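Local coordinates for protein Sfrice_029225 (Spodoptera frugiperda, PDB 6I50) that probably acts as a trimeric cytokine of the tumour necrosis factor family, binding a receptor of the TNF receptor type, at residues 64-67 against 68-72. Residues are numbered along the deposited sequence; the frame is centred on the assembly and turned at random.
Sequences VHHT and GVYLV
At the edge of the Tyr70 ring, in its plane, lies the carbonyl oxygen of His66, while CG1 of Val64 comes to the same end of the ring obliquely, 4.0 Å from Tyr70 CZ. The imidazole of His66 also works through its edge: a water in its plane hydrogen-bonds ND1 at 2.9 Å. Tyr70 OH donates to His66 O over 2.6 Å, a short bond; the C=O...O angle of 133° and a tilt of 21° from the carbonyl plane place the donor slightly off that plane. The same hydroxyl accepts from the water, its oxygen 3.0 Å from Tyr70 OH, and the water in turn accepts from His65 N (2.9 Å). The first torsion of Tyr70 (chi1 -71°) sets CG beside its own backbone N and anti to its carbonyl carbon, which directs the ring back along the chain so that its hydroxyl end meets the loop at His66. Strand 68-80 starts here, just after the loop that leaves strand 62-63, in the jelly-roll sandwich of the TNF fold; Leu129, Leu157 and Lys159 also touch the tyrosine. A phenylalanine here would probably leave His66 O without this donor and take away one of the water's partners. The buried hydroxyl uses its proton on a carbonyl and accepts one hydrogen bond from a water, which ties the loop backbone to the first residues of strand 68-80 through one side chain.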
loop_
_atom_site.group_PDB
_atom_site.type_symbol
_atom_site.label_atom_id
_atom_site.label_comp_id
_atom_site.label_asym_id
_atom_site.label_seq_id
_atom_site.Cartn_x
_atom_site.Cartn_y
_atom_site.Cartn_z
ATOM N N VAL A 64 8.710 -16.899 -9.652
ATOM C CA VAL A 64 7.710 -17.538 -8.795
ATOM C C VAL A 64 7.825 -19.050 -8.964
ATOM O O VAL A 64 7.914 -19.548 -10.093
ATOM C CB VAL A 64 6.290 -17.051 -9.152
ATOM C CG1 VAL A 64 5.219 -17.767 -8.306
ATOM C CG2 VAL A 64 6.179 -15.525 -9.005
ATOM N N HIS A 65 7.828 -19.787 -7.846
ATOM C CA HIS A 65 7.969 -21.238 -7.887
ATOM C C HIS A 65 6.736 -22.000 -7.419
ATOM O O HIS A 65 6.717 -23.233 -7.540
ATOM C CB HIS A 65 9.171 -21.678 -7.039
ATOM C CG HIS A 65 10.466 -21.083 -7.486
ATOM N ND1 HIS A 65 11.068 -21.421 -8.676
ATOM C CD2 HIS A 65 11.262 -20.154 -6.908
ATOM C CE1 HIS A 65 12.188 -20.734 -8.809
ATOM N NE2 HIS A 65 12.330 -19.958 -7.749
ATOM N N HIS A 66 5.718 -21.314 -6.891
ATOM C CA HIS A 66 4.544 -21.972 -6.335
ATOM C C HIS A 66 3.299 -21.215 -6.767
ATOM O O HIS A 66 3.217 -19.994 -6.592
ATOM C CB HIS A 66 4.614 -22.034 -4.808
ATOM C CG HIS A 66 5.897 -22.594 -4.295
ATOM N ND1 HIS A 66 7.025 -21.821 -4.110
ATOM C CD2 HIS A 66 6.238 -23.855 -3.940
ATOM C CE1 HIS A 66 8.004 -22.583 -3.655
ATOM N NE2 HIS A 66 7.552 -23.821 -3.542
ATOM N N THR A 67 2.334 -21.945 -7.312
ATOM C CA THR A 67 1.090 -21.341 -7.765
ATOM C C THR A 67 0.210 -20.960 -6.579
ATOM O O THR A 67 0.078 -21.720 -5.616
ATOM C CB THR A 67 0.352 -22.319 -8.676
ATOM O OG1 THR A 67 1.177 -22.624 -9.810
ATOM C CG2 THR A 67 -0.969 -21.732 -9.148
ATOM N N GLY A 68 -0.388 -19.777 -6.644
ATOM C CA GLY A 68 -1.329 -19.380 -5.615
ATOM C C GLY A 68 -1.699 -17.921 -5.747
ATOM O O GLY A 68 -1.317 -17.236 -6.701
ATOM N N VAL A 69 -2.477 -17.461 -4.773
ATOM C CA VAL A 69 -2.814 -16.045 -4.666
ATOM C C VAL A 69 -1.808 -15.403 -3.727
ATOM O O VAL A 69 -1.646 -15.848 -2.584
ATOM C CB VAL A 69 -4.253 -15.838 -4.170
ATOM C CG1 VAL A 69 -4.536 -14.356 -3.952
ATOM C CG2 VAL A 69 -5.232 -16.416 -5.172
ATOM N N TYR A 70 -1.118 -14.378 -4.223
ATOM C CA TYR A 70 -0.076 -13.671 -3.494
ATOM C C TYR A 70 -0.489 -12.229 -3.263
ATOM O O TYR A 70 -1.088 -11.600 -4.135
ATOM C CB TYR A 70 1.245 -13.613 -4.274
ATOM C CG TYR A 70 2.016 -14.896 -4.407
ATOM C CD1 TYR A 70 1.563 -15.925 -5.223
ATOM C CD2 TYR A 70 3.221 -15.062 -3.749
ATOM C CE1 TYR A 70 2.282 -17.088 -5.371
ATOM C CE2 TYR A 70 3.950 -16.219 -3.884
ATOM C CZ TYR A 70 3.479 -17.232 -4.689
ATOM O OH TYR A 70 4.218 -18.382 -4.815
ATOM N N LEU A 71 -0.106 -11.687 -2.111
ATOM C CA LEU A 71 -0.051 -10.244 -1.956
ATOM C C LEU A 71 1.265 -9.776 -2.562
ATOM O O LEU A 71 2.335 -10.206 -2.127
ATOM C CB LEU A 71 -0.147 -9.846 -0.485
ATOM C CG LEU A 71 0.037 -8.354 -0.169
ATOM C CD1 LEU A 71 -1.157 -7.546 -0.674
ATOM C CD2 LEU A 71 0.229 -8.149 1.330
ATOM N N VAL A 72 1.188 -8.939 -3.589
ATOM C CA VAL A 72 2.364 -8.427 -4.288
ATOM C C VAL A 72 2.390 -6.921 -4.079
ATOM O O VAL A 72 1.359 -6.261 -4.229
ATOM C CB VAL A 72 2.325 -8.767 -5.791
ATOM C CG1 VAL A 72 3.562 -8.228 -6.496
ATOM C CG2 VAL A 72 2.204 -10.278 -5.997
HETATM O O HOH W 1 7.097 -19.130 -5.107
#